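Local coordinates for Hydrogenase/urease nickel incorporation protein HypB (Helicobacter pylori, PDB 4LPS) that acts as a metal-binding GTPase with low intrinsic activity that is required for nickel insertion into [NiFe] hydrogenase and for urease maturation, at residues E44-L49 and G115-L120; F74-G79 and D88-K93; I100-G103 and H107-A110; L132-V137 and Y146-A151. One frame throughout, in Å; residues are numbered along the deposited sequence.

Interaction 1 of 4, residues E44-L49 and G115-L120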
loop_
_atom_site.group_PDB
_atom_site.type_symbol
_atom_site.label_atom_id
_atom_site.label_comp_id
_atom_site.label_asym_id
_atom_site.label_seq_id
_atom_site.Cartn_x
_atom_site.Cartn_y
_atom_site.Cartn_z
ATOM N N GLU A 44 19.367 -1.229 2.599
ATOM C CA GLU A 44 19.240 -0.036 1.772
ATOM C C GLU A 44 18.603 1.119 2.536
ATOM O O GLU A 44 18.385 2.194 1.974
ATOM C CB GLU A 44 18.422 -0.347 0.518
ATOM C CG GLU A 44 19.076 -1.363 -0.398
ATOM C CD GLU A 44 20.031 -0.722 -1.377
ATOM O OE1 GLU A 44 20.730 -1.465 -2.096
ATOM O OE2 GLU A 44 20.081 0.526 -1.434
ATOM N N GLY A 45 18.297 0.888 3.810
ATOM C CA GLY A 45 17.674 1.897 4.644
ATOM C C GLY A 45 16.319 2.334 4.121
ATOM O O GLY A 45 15.999 3.524 4.113
ATOM N N LEU A 46 15.516 1.366 3.691
ATOM C CA LEU A 46 14.190 1.648 3.160
ATOM C C LEU A 46 13.080 1.271 4.131
ATOM O O LEU A 46 13.096 0.187 4.720
ATOM C CB LEU A 46 13.974 0.910 1.835
ATOM C CG LEU A 46 14.999 1.144 0.727
ATOM C CD1 LEU A 46 14.849 0.100 -0.361
ATOM C CD2 LEU A 46 14.833 2.541 0.151
ATOM N N TYR A 47 12.114 2.171 4.290
ATOM C CA TYR A 47 10.876 1.843 4.983
ATOM C C TYR A 47 9.856 1.418 3.935
ATOM O O TYR A 47 9.463 2.212 3.081
ATOM C CB TYR A 47 10.360 3.027 5.804
ATOM C CG TYR A 47 9.363 2.635 6.872
ATOM C CD1 TYR A 47 9.784 2.034 8.050
ATOM C CD2 TYR A 47 8.002 2.862 6.704
ATOM C CE1 TYR A 47 8.883 1.672 9.032
ATOM C CE2 TYR A 47 7.091 2.499 7.682
ATOM C CZ TYR A 47 7.539 1.905 8.842
ATOM O OH TYR A 47 6.637 1.542 9.818
ATOM N N VAL A 48 9.448 0.156 3.987
ATOM C CA VAL A 48 8.672 -0.428 2.901
ATOM C C VAL A 48 7.184 -0.541 3.226
ATOM O O VAL A 48 6.797 -1.061 4.275
ATOM C CB VAL A 48 9.223 -1.814 2.527
ATOM C CG1 VAL A 48 8.437 -2.415 1.379
ATOM C CG2 VAL A 48 10.688 -1.695 2.156
ATOM N N LEU A 49 6.358 -0.035 2.313
ATOM C CA LEU A 49 4.907 -0.060 2.471
ATOM C C LEU A 49 4.267 -0.928 1.395
ATOM O O LEU A 49 4.677 -0.896 0.230
ATOM C CB LEU A 49 4.327 1.358 2.418
ATOM C CG LEU A 49 4.980 2.411 3.315
ATOM C CD1 LEU A 49 4.394 3.786 3.050
ATOM C CD2 LEU A 49 4.805 2.039 4.778
ATOM N N GLY A 115 13.420 -8.633 -8.558
ATOM C CA GLY A 115 13.773 -8.110 -9.865
ATOM C C GLY A 115 13.594 -6.608 -9.954
ATOM O O GLY A 115 14.482 -5.895 -10.416
ATOM N N ALA A 116 12.435 -6.132 -9.508
ATOM C CA ALA A 116 12.135 -4.705 -9.512
ATOM C C ALA A 116 13.072 -3.950 -8.572
ATOM O O ALA A 116 13.525 -2.848 -8.884
ATOM C CB ALA A 116 10.682 -4.469 -9.119
ATOM N N PHE A 117 13.355 -4.559 -7.424
ATOM C CA PHE A 117 14.272 -4.003 -6.433
ATOM C C PHE A 117 15.665 -3.790 -7.025
ATOM O O PHE A 117 16.272 -2.734 -6.841
ATOM C CB PHE A 117 14.343 -4.934 -5.219
ATOM C CG PHE A 117 15.086 -4.366 -4.038
ATOM C CD1 PHE A 117 16.436 -4.623 -3.856
ATOM C CD2 PHE A 117 14.420 -3.606 -3.087
ATOM C CE1 PHE A 117 17.116 -4.113 -2.762
ATOM C CE2 PHE A 117 15.092 -3.093 -1.991
ATOM C CZ PHE A 117 16.443 -3.350 -1.827
ATOM N N ASP A 118 16.174 -4.807 -7.715
ATOM C CA ASP A 118 17.495 -4.734 -8.329
ATOM C C ASP A 118 17.593 -3.614 -9.367
ATOM O O ASP A 118 18.592 -2.892 -9.416
ATOM C CB ASP A 118 17.856 -6.075 -8.969
ATOM C CG ASP A 118 18.149 -7.149 -7.943
ATOM O OD1 ASP A 118 18.288 -6.808 -6.750
ATOM O OD2 ASP A 118 18.239 -8.337 -8.326
ATOM N N LEU A 119 16.565 -3.482 -10.201
ATOM C CA LEU A 119 16.518 -2.409 -11.196
ATOM C C LEU A 119 16.525 -1.037 -10.536
ATOM O O LEU A 119 17.304 -0.161 -10.917
ATOM C CB LEU A 119 15.276 -2.538 -12.083
ATOM C CG LEU A 119 15.163 -3.732 -13.033
ATOM C CD1 LEU A 119 13.798 -3.744 -13.687
ATOM C CD2 LEU A 119 16.247 -3.687 -14.096
ATOM N N LEU A 120 15.650 -0.857 -9.552
ATOM C CA LEU A 120 15.556 0.403 -8.824
ATOM C C LEU A 120 16.864 0.734 -8.117
ATOM O O LEU A 120 17.245 1.901 -8.011
ATOM C CB LEU A 120 14.404 0.351 -7.820
ATOM C CG LEU A 120 13.002 0.431 -8.427
ATOM C CD1 LEU A 120 11.948 0.164 -7.370
ATOM C CD2 LEU A 120 12.783 1.793 -9.064
#
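Phe117 carries this contact, with Glu44 and Leu46 as its two partners across the contact. The residue before it in the helix, Ala116, turns elsewhere. Its CB packs on CG2 of Val77 at 3.7 Å, so this side of the helix already lies on the sheet.

Phe117 comes next. Its CG stands anti to the backbone N (chi1 -171°), and this carries the ring out from the helix toward the start of strand 47-52. Two aliphatic groups meet the far end of the ring. CG of Glu44 lies 3.6 Å from Phe117 CZ, and CD1 of Leu46 lies 3.6 Å from Phe117 CE2. Leu46 reaches out from its side as Phe117 does from the other. Glu44 touches with its methylene part. The chain bends at chi2 (-87°), and the carboxylate turns off from the ring, its plane 78° from the ring plane.

One residue on, Asp118 forms a salt bridge with Arg40 of helix 29-43. Leu120 turns back to the sheet, with its CD1 3.8 Å from Val77 CG2.

Gly45 gives the first segment its turn. It has a positive phi and closes the preceding helix with a Schellman motif. Leu46 then enters the core just ahead of the strand.

The contact is plain packing, away from the nucleotide and the metals. Met37 and Arg40 of helix 29-43 touch the Phe117 side chain, as do Leu126 of a loop and Leu132 of strand 131-135. Helix 110-122 is thereby packed against both helix 29-43 and the parallel sheet.

Interaction 2 of 4, residues F74-G79 and D88-K93. With GDP (guanosine-5'-diphosphate), chain D.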
loop_
_atom_site.group_PDB
_atom_site.type_symbol
_atom_site.label_atom_id
_atom_site.label_comp_id
_atom_site.label_asym_id
_atom_site.label_seq_id
_atom_site.Cartn_x
_atom_site.Cartn_y
_atom_site.Cartn_z
ATOM N N PHE A 74 10.159 8.687 -2.079
ATOM C CA PHE A 74 9.843 7.285 -2.315
ATOM C C PHE A 74 9.984 6.868 -3.774
ATOM O O PHE A 74 9.963 7.701 -4.681
ATOM C CB PHE A 74 8.423 6.983 -1.827
ATOM C CG PHE A 74 7.347 7.614 -2.663
ATOM C CD1 PHE A 74 7.019 8.950 -2.494
ATOM C CD2 PHE A 74 6.660 6.874 -3.612
ATOM C CE1 PHE A 74 6.027 9.538 -3.254
ATOM C CE2 PHE A 74 5.667 7.457 -4.379
ATOM C CZ PHE A 74 5.350 8.790 -4.200
ATOM N N CYS A 75 10.138 5.564 -3.981
ATOM C CA CYS A 75 10.057 4.966 -5.307
ATOM C C CYS A 75 9.018 3.851 -5.241
ATOM O O CYS A 75 8.621 3.430 -4.151
ATOM C CB CYS A 75 11.423 4.454 -5.775
ATOM S SG CYS A 75 12.204 3.263 -4.686
ATOM N N VAL A 76 8.562 3.377 -6.394
ATOM C CA VAL A 76 7.409 2.487 -6.415
ATOM C C VAL A 76 7.656 1.189 -7.180
ATOM O O VAL A 76 8.292 1.178 -8.236
ATOM C CB VAL A 76 6.175 3.206 -7.025
ATOM C CG1 VAL A 76 4.969 2.278 -7.067
ATOM C CG2 VAL A 76 5.837 4.458 -6.231
ATOM N N VAL A 77 7.165 0.093 -6.614
ATOM C CA VAL A 77 7.046 -1.162 -7.338
ATOM C C VAL A 77 5.563 -1.414 -7.619
ATOM O O VAL A 77 4.756 -1.513 -6.691
ATOM C CB VAL A 77 7.648 -2.337 -6.544
ATOM C CG1 VAL A 77 7.189 -3.656 -7.124
ATOM C CG2 VAL A 77 9.169 -2.256 -6.541
ATOM N N GLU A 78 5.208 -1.504 -8.899
ATOM C CA GLU A 78 3.808 -1.630 -9.307
ATOM C C GLU A 78 3.461 -3.055 -9.690
ATOM O O GLU A 78 4.164 -3.675 -10.489
ATOM C CB GLU A 78 3.503 -0.708 -10.492
ATOM C CG GLU A 78 3.196 0.729 -10.120
ATOM C CD GLU A 78 1.832 0.887 -9.486
ATOM O OE1 GLU A 78 1.551 1.987 -8.972
ATOM O OE2 GLU A 78 1.038 -0.079 -9.508
ATOM N N GLY A 79 2.387 -3.580 -9.106
ATOM C CA GLY A 79 1.930 -4.912 -9.449
ATOM C C GLY A 79 0.633 -4.907 -10.236
ATOM O O GLY A 79 -0.409 -4.484 -9.736
ATOM N N ASP A 88 3.416 4.229 -15.592
ATOM C CA ASP A 88 3.546 5.400 -16.455
ATOM C C ASP A 88 2.947 6.657 -15.833
ATOM O O ASP A 88 3.546 7.730 -15.905
ATOM C CB ASP A 88 2.896 5.142 -17.816
ATOM C CG ASP A 88 3.785 4.341 -18.745
ATOM O OD1 ASP A 88 5.018 4.351 -18.547
ATOM O OD2 ASP A 88 3.249 3.710 -19.682
ATOM N N ARG A 89 1.762 6.531 -15.240
ATOM C CA ARG A 89 1.146 7.651 -14.529
ATOM C C ARG A 89 2.077 8.206 -13.457
ATOM O O ARG A 89 2.175 9.420 -13.272
ATOM C CB ARG A 89 -0.178 7.229 -13.887
ATOM C CG ARG A 89 -1.362 7.152 -14.842
ATOM C CD ARG A 89 -2.523 6.390 -14.213
ATOM N NE ARG A 89 -3.076 7.094 -13.056
ATOM C CZ ARG A 89 -4.034 6.613 -12.267
ATOM N NH1 ARG A 89 -4.469 7.328 -11.241
ATOM N NH2 ARG A 89 -4.553 5.416 -12.500
ATOM N N LEU A 90 2.753 7.308 -12.747
ATOM C CA LEU A 90 3.650 7.694 -11.664
ATOM C C LEU A 90 4.929 8.340 -12.195
ATOM O O LEU A 90 5.414 9.325 -11.633
ATOM C CB LEU A 90 3.987 6.478 -10.800
ATOM C CG LEU A 90 2.844 5.956 -9.921
ATOM C CD1 LEU A 90 3.257 4.695 -9.193
ATOM C CD2 LEU A 90 2.417 7.010 -8.924
ATOM N N ARG A 91 5.472 7.784 -13.275
ATOM C CA ARG A 91 6.700 8.312 -13.868
ATOM C C ARG A 91 6.445 9.673 -14.506
ATOM O O ARG A 91 7.331 10.529 -14.525
ATOM C CB ARG A 91 7.289 7.329 -14.887
ATOM C CG ARG A 91 7.918 6.094 -14.239
ATOM C CD ARG A 91 8.630 5.183 -15.239
ATOM N NE ARG A 91 7.728 4.556 -16.204
ATOM C CZ ARG A 91 7.480 3.250 -16.248
ATOM N NH1 ARG A 91 8.068 2.434 -15.383
ATOM N NH2 ARG A 91 6.651 2.756 -17.157
ATOM N N LYS A 92 5.242 9.858 -15.039
ATOM C CA LYS A 92 4.805 11.163 -15.535
ATOM C C LYS A 92 4.867 12.227 -14.429
ATOM O O LYS A 92 4.999 13.421 -14.709
ATOM C CB LYS A 92 3.384 11.057 -16.108
ATOM C CG LYS A 92 2.736 12.376 -16.534
ATOM C CD LYS A 92 3.559 13.108 -17.588
ATOM C CE LYS A 92 2.825 14.334 -18.123
ATOM N NZ LYS A 92 1.852 13.980 -19.192
ATOM N N LYS A 93 4.785 11.786 -13.174
ATOM C CA LYS A 93 4.838 12.697 -12.032
ATOM C C LYS A 93 6.224 12.810 -11.394
ATOM O O LYS A 93 6.378 13.457 -10.358
ATOM C CB LYS A 93 3.826 12.264 -10.967
ATOM C CG LYS A 93 2.376 12.487 -11.362
ATOM C CD LYS A 93 1.938 13.895 -10.991
ATOM C CE LYS A 93 1.993 14.099 -9.490
ATOM N NZ LYS A 93 1.635 15.485 -9.084
HETATM P PB GDP D . -6.351 2.177 -8.309
HETATM O O1B GDP D . -6.817 1.328 -9.466
HETATM O O2B GDP D . -4.885 2.499 -8.446
HETATM O O3B GDP D . -6.547 1.442 -7.006
HETATM O O3A GDP D . -7.218 3.527 -8.256
HETATM P PA GDP D . -7.059 4.723 -9.324
HETATM O O1A GDP D . -6.000 5.690 -8.863
HETATM O O2A GDP D . -6.766 4.211 -10.711
HETATM O "O5'" GDP D . -8.489 5.435 -9.235
HETATM C "C5'" GDP D . -9.610 4.904 -9.938
HETATM C "C4'" GDP D . -10.623 6.020 -10.145
HETATM O "O4'" GDP D . -10.968 6.596 -8.885
HETATM C "C3'" GDP D . -10.031 7.137 -10.983
HETATM O "O3'" GDP D . -11.047 7.599 -11.878
HETATM C "C2'" GDP D . -9.711 8.242 -10.003
HETATM O "O2'" GDP D . -9.881 9.520 -10.612
HETATM C "C1'" GDP D . -10.754 8.011 -8.927
HETATM N N9 GDP D . -10.323 8.475 -7.590
HETATM C C8 GDP D . -9.167 8.213 -6.949
HETATM N N7 GDP D . -9.158 8.798 -5.726
HETATM C C5 GDP D . -10.335 9.437 -5.567
HETATM C C6 GDP D . -10.993 10.252 -4.518
HETATM O O6 GDP D . -10.417 10.494 -3.438
HETATM N N1 GDP D . -12.224 10.722 -4.758
HETATM C C2 GDP D . -12.868 10.476 -5.915
HETATM N N2 GDP D . -14.112 10.980 -6.099
HETATM N N3 GDP D . -12.330 9.739 -6.916
HETATM C C4 GDP D . -11.095 9.209 -6.797
#
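This is a buried strand-to-helix packing contact in which Leu90 meets Val76 and Glu78. It belongs to a beta-alpha-beta unit of the P-loop NTPase fold: strand 74-80, helix 85-91 and strand 97-101.

One methyl group does the touching. CD1 of Leu90 sits 3.6 Å from CG1 of Val76, and the two side chains cross at about a right angle. CB and CG2 of Val76 are only slightly farther from that methyl. The same CD1 lies 3.2 Å from OE1 of Glu78, whose chain folds back at chi2 (-73°). This carboxylate oxygen rests against a hydrocarbon group in the core, and it also lies close to OE2 of Glu135, a like-charged group. Leu63 and Glu64 of helix 59-66 also touch Leu90, and so does Ala97 of the next strand.

The residue before Leu90 serves the nucleotide. Arg89 reaches the alpha-phosphate of GDP with both terminal nitrogens. Arg89 NH1 gives a long bond of 3.3 Å to O1A of GDP. NH1 of Arg89 also forms a salt bridge with Glu64. Leu90 thus packs the helix on the sheet while its neighbour points to the bound diphosphate.

On the outer side of the helix, Arg91 NH2 bridges to Asp88 OD1 at 2.7 Å, from above the carboxylate plane. The second phosphate bond is nearly straight: Arg89 NH2 lies 3.1 Å from GDP O2A, with an N-H...O angle of 177° and the oxygen at the guanidinium edge.

Interaction 3 of 4, residues I100-G103 and H107-A110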
loop_
_atom_site.group_PDB
_atom_site.type_symbol
_atom_site.label_atom_id
_atom_site.label_comp_id
_atom_site.label_asym_id
_atom_site.label_seq_id
_atom_site.Cartn_x
_atom_site.Cartn_y
_atom_site.Cartn_z
ATOM N N ILE A 100 5.654 -4.515 -12.266
ATOM C CA ILE A 100 5.714 -5.966 -12.300
ATOM C C ILE A 100 4.476 -6.475 -13.017
ATOM O O ILE A 100 3.354 -6.196 -12.594
ATOM C CB ILE A 100 5.775 -6.595 -10.891
ATOM C CG1 ILE A 100 7.010 -6.118 -10.126
ATOM C CG2 ILE A 100 5.785 -8.111 -10.984
ATOM C CD1 ILE A 100 7.143 -6.753 -8.752
ATOM N N THR A 101 4.669 -7.188 -14.119
ATOM C CA THR A 101 3.534 -7.777 -14.807
ATOM C C THR A 101 3.452 -9.233 -14.380
ATOM O O THR A 101 4.313 -10.045 -14.724
ATOM C CB THR A 101 3.643 -7.657 -16.339
ATOM O OG1 THR A 101 4.934 -8.101 -16.771
ATOM C CG2 THR A 101 3.444 -6.212 -16.770
ATOM N N THR A 102 2.405 -9.545 -13.624
ATOM C CA THR A 102 2.207 -10.879 -13.076
ATOM C C THR A 102 1.641 -11.823 -14.125
ATOM O O THR A 102 1.722 -13.045 -13.988
ATOM C CB THR A 102 1.265 -10.846 -11.862
ATOM O OG1 THR A 102 -0.054 -10.479 -12.289
ATOM C CG2 THR A 102 1.754 -9.827 -10.841
ATOM N N GLY A 103 1.069 -11.248 -15.177
ATOM C CA GLY A 103 0.458 -12.032 -16.232
ATOM C C GLY A 103 -0.903 -12.566 -15.837
ATOM O O GLY A 103 -1.927 -12.053 -16.289
ATOM N N HIS A 107 -1.826 -11.574 -7.386
ATOM C CA HIS A 107 -1.146 -11.064 -6.209
ATOM C C HIS A 107 0.345 -10.970 -6.474
ATOM O O HIS A 107 0.850 -11.564 -7.429
ATOM C CB HIS A 107 -1.403 -11.980 -5.014
ATOM C CG HIS A 107 -0.861 -13.363 -5.202
ATOM N ND1 HIS A 107 -1.587 -14.376 -5.789
ATOM C CD2 HIS A 107 0.353 -13.891 -4.910
ATOM C CE1 HIS A 107 -0.851 -15.473 -5.834
ATOM N NE2 HIS A 107 0.329 -15.204 -5.308
ATOM N N LEU A 108 1.049 -10.225 -5.630
ATOM C CA LEU A 108 2.500 -10.200 -5.693
ATOM C C LEU A 108 3.089 -11.230 -4.738
ATOM O O LEU A 108 2.481 -11.573 -3.721
ATOM C CB LEU A 108 3.031 -8.803 -5.367
ATOM C CG LEU A 108 2.756 -7.761 -6.455
ATOM C CD1 LEU A 108 3.295 -6.392 -6.061
ATOM C CD2 LEU A 108 3.337 -8.210 -7.790
ATOM N N GLU A 109 4.274 -11.723 -5.077
ATOM C CA GLU A 109 5.033 -12.587 -4.184
ATOM C C GLU A 109 6.429 -12.004 -3.989
ATOM O O GLU A 109 6.904 -11.237 -4.828
ATOM C CB GLU A 109 5.098 -14.014 -4.734
ATOM C CG GLU A 109 3.741 -14.702 -4.790
ATOM C CD GLU A 109 3.788 -16.026 -5.518
ATOM O OE1 GLU A 109 2.755 -16.729 -5.549
ATOM O OE2 GLU A 109 4.857 -16.360 -6.072
ATOM N N ALA A 110 7.075 -12.360 -2.883
ATOM C CA ALA A 110 8.362 -11.772 -2.520
ATOM C C ALA A 110 9.423 -11.935 -3.609
ATOM O O ALA A 110 10.225 -11.030 -3.834
ATOM C CB ALA A 110 8.859 -12.372 -1.217
#
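Thr102 and Leu108 are brought together by their first torsions. In Thr102, chi1 of 67° puts OG1 between the backbone N and the carbonyl carbon and turns CG2 to the other segment. In Leu108, CG lies beside the backbone N (chi1 -71°), which sends CD2 back toward the strand end. Thr102 CG2 and Leu108 CD2 meet at 3.8 Å. CG2 of Ile100 adds a second apolar touch, 4.0 Å from the same CD2 of Leu108.

Thr102 CG2 also covers the carbonyl of His107, 3.9 Å from its O, which is buried and has no partner in the model. The Thr102 hydroxyl is bonded to Ala105 O, inside the turn.

The His107 side chain points the other way. Its NE2 donates to Glu109 OE1 at 2.9 Å, on the anti side of the carboxylate, and its ring stacks on Tyr146. His107 is thought to bind nickel when no nucleotide is present. Here, with GDP bound, its side chain lies about 5 Å from the nickel, beside the nickel ligands Cys106 and Cys142.

The contact closes the loop between edge strand 97-101 and helix 110-122, with Ala110 touching helix 29-43.

Interaction 4 of 4, residues L132-V137 and Y146-A151. With MG (magnesium ion), chain C.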
loop_
_atom_site.group_PDB
_atom_site.type_symbol
_atom_site.label_atom_id
_atom_site.label_comp_id
_atom_site.label_asym_id
_atom_site.label_seq_id
_atom_site.Cartn_x
_atom_site.Cartn_y
_atom_site.Cartn_z
ATOM N N LEU A 132 10.131 2.668 0.109
ATOM C CA LEU A 132 9.854 1.884 -1.085
ATOM C C LEU A 132 8.413 1.432 -0.985
ATOM O O LEU A 132 8.030 0.751 -0.033
ATOM C CB LEU A 132 10.805 0.689 -1.215
ATOM C CG LEU A 132 10.429 -0.336 -2.290
ATOM C CD1 LEU A 132 10.680 0.213 -3.685
ATOM C CD2 LEU A 132 11.195 -1.635 -2.094
ATOM N N ILE A 133 7.614 1.817 -1.970
ATOM C CA ILE A 133 6.186 1.566 -1.909
ATOM C C ILE A 133 5.765 0.505 -2.915
ATOM O O ILE A 133 6.021 0.624 -4.116
ATOM C CB ILE A 133 5.385 2.866 -2.147
ATOM C CG1 ILE A 133 5.675 3.868 -1.021
ATOM C CG2 ILE A 133 3.894 2.577 -2.235
ATOM C CD1 ILE A 133 4.841 5.140 -1.070
ATOM N N ILE A 134 5.140 -0.545 -2.402
ATOM C CA ILE A 134 4.596 -1.608 -3.229
ATOM C C ILE A 134 3.101 -1.396 -3.425
ATOM O O ILE A 134 2.336 -1.414 -2.457
ATOM C CB ILE A 134 4.850 -2.997 -2.596
ATOM C CG1 ILE A 134 6.354 -3.235 -2.427
ATOM C CG2 ILE A 134 4.226 -4.103 -3.433
ATOM C CD1 ILE A 134 6.692 -4.429 -1.558
ATOM N N GLU A 135 2.684 -1.164 -4.667
ATOM C CA GLU A 135 1.260 -1.160 -4.977
ATOM C C GLU A 135 0.866 -2.527 -5.507
ATOM O O GLU A 135 1.225 -2.906 -6.623
ATOM C CB GLU A 135 0.890 -0.058 -5.979
ATOM C CG GLU A 135 -0.625 0.059 -6.166
ATOM C CD GLU A 135 -1.043 1.037 -7.243
ATOM O OE1 GLU A 135 -1.954 0.702 -8.030
ATOM O OE2 GLU A 135 -0.469 2.143 -7.308
ATOM N N ASN A 136 0.148 -3.278 -4.681
ATOM C CA ASN A 136 -0.201 -4.649 -5.010
ATOM C C ASN A 136 -1.273 -4.745 -6.089
ATOM O O ASN A 136 -1.944 -3.760 -6.407
ATOM C CB ASN A 136 -0.664 -5.387 -3.754
ATOM C CG ASN A 136 -0.120 -6.796 -3.675
ATOM O OD1 ASN A 136 -0.220 -7.564 -4.634
ATOM N ND2 ASN A 136 0.467 -7.145 -2.534
ATOM N N VAL A 137 -1.401 -5.937 -6.664
ATOM C CA VAL A 137 -2.471 -6.254 -7.603
ATOM C C VAL A 137 -3.832 -5.968 -6.977
ATOM O O VAL A 137 -4.061 -6.289 -5.806
ATOM C CB VAL A 137 -2.407 -7.731 -8.042
ATOM C CG1 VAL A 137 -3.536 -8.060 -9.011
ATOM C CG2 VAL A 137 -1.053 -8.035 -8.672
ATOM N N TYR A 146 0.309 -13.277 1.325
ATOM C CA TYR A 146 1.715 -13.244 0.921
ATOM C C TYR A 146 2.519 -12.107 1.548
ATOM O O TYR A 146 2.408 -10.950 1.136
ATOM C CB TYR A 146 1.818 -13.168 -0.604
ATOM C CG TYR A 146 1.220 -14.370 -1.295
ATOM C CD1 TYR A 146 -0.129 -14.409 -1.622
ATOM C CD2 TYR A 146 2.000 -15.479 -1.594
ATOM C CE1 TYR A 146 -0.682 -15.511 -2.241
ATOM C CE2 TYR A 146 1.457 -16.586 -2.217
ATOM C CZ TYR A 146 0.116 -16.596 -2.536
ATOM O OH TYR A 146 -0.427 -17.698 -3.157
ATOM N N ASN A 147 3.314 -12.447 2.561
ATOM C CA ASN A 147 4.285 -11.521 3.139
ATOM C C ASN A 147 5.249 -11.016 2.065
ATOM O O ASN A 147 5.816 -11.812 1.313
ATOM C CB ASN A 147 5.068 -12.201 4.268
ATOM C CG ASN A 147 5.743 -11.208 5.197
ATOM O OD1 ASN A 147 6.153 -10.121 4.785
ATOM N ND2 ASN A 147 5.875 -11.587 6.463
ATOM N N LEU A 148 5.432 -9.703 1.987
ATOM C CA LEU A 148 6.393 -9.134 1.047
ATOM C C LEU A 148 7.557 -8.486 1.790
ATOM O O LEU A 148 8.390 -7.804 1.190
ATOM C CB LEU A 148 5.709 -8.115 0.129
ATOM C CG LEU A 148 4.541 -8.649 -0.710
ATOM C CD1 LEU A 148 3.872 -7.533 -1.498
ATOM C CD2 LEU A 148 5.012 -9.760 -1.634
ATOM N N GLY A 149 7.616 -8.717 3.099
ATOM C CA GLY A 149 8.660 -8.143 3.926
ATOM C C GLY A 149 8.429 -6.688 4.290
ATOM O O GLY A 149 9.339 -6.017 4.772
ATOM N N ALA A 150 7.214 -6.198 4.069
ATOM C CA ALA A 150 6.904 -4.790 4.304
ATOM C C ALA A 150 6.914 -4.433 5.785
ATOM O O ALA A 150 6.624 -5.272 6.645
ATOM C CB ALA A 150 5.556 -4.438 3.697
ATOM N N ALA A 151 7.259 -3.182 6.076
ATOM C CA ALA A 151 7.142 -2.638 7.425
ATOM C C ALA A 151 5.674 -2.401 7.767
ATOM O O ALA A 151 5.240 -2.622 8.899
ATOM C CB ALA A 151 7.939 -1.350 7.553
HETATM MG MG MG C . -3.476 1.403 -9.797
HETATM O O HOH W 1 -4.883 2.203 -11.379
#
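Apolar packing joins the two segments through Leu148 and Ile134. CD1 of Leu148 lies 4.0 Å from CG2 of Ile134, and CB of Leu148 is 4.2 Å from CD1 of Ile134. The leucine comes from the loop that leads to strand 152-158. The isoleucine points out from strand 131-135 to receive it. The same Leu148 methyl also rests 3.6 Å from ND2 of Asn136.

Polar bonds hold Asn136 in place beside this methyl. Its OD1 takes the backbone N of Val137 at 2.9 Å, in the carbonyl plane on a lone pair. That bond is bent, with an N-H...O angle of 132°. OD1 also accepts from the backbone N of Leu108, while ND2 donates to Asn50. Both ends of this buried amide are thus used, and its flip is fixed. In the loop, Asn147 OD1 accepts from Gly149 N at 2.6 Å. This is an Asx turn, and Gly149 has a positive phi just after Leu148.

Metal coordination is the third kind. Glu135 makes no contact with the loop. Its CG stands anti to the backbone N (chi1 -173°), and the extended chain takes the carboxylate to the metal. Glu135 OE1 binds magnesium at 2.4 Å, and a water lies 2.3 Å from the magnesium. Thr60 and Asp86 are further ligands.

The 146-151 loop packs on the strand that carries this ligand. Glu135 lies at the end of strand 131-135, consistent with the Walker B (G3) glutamate that G3E GTPases carry in place of the usual aspartate, and it binds magnesium beside GDP.

Interactions 1, 2 and 4 are buried, whereas interaction 3 is only partly so, at the end of an edge strand. All four reach the same parallel sheet, and neighbouring strands tie them together: the backbones of Glu78 and Ile100, and of Val77 and Ile133, are probably hydrogen-bonded. Interactions 1 and 4 lie on neighbouring strands, 47-52 and 131-135. The chemistry of the four follows their place. Interaction 1 is hydrocarbon packing far from any site. In interactions 2 and 4 a leucine methyl packs on the strand, and a residue next to the packing ones binds GDP or magnesium; Glu78 and Glu135 come close together there. Interaction 3 lies nearest the nickel.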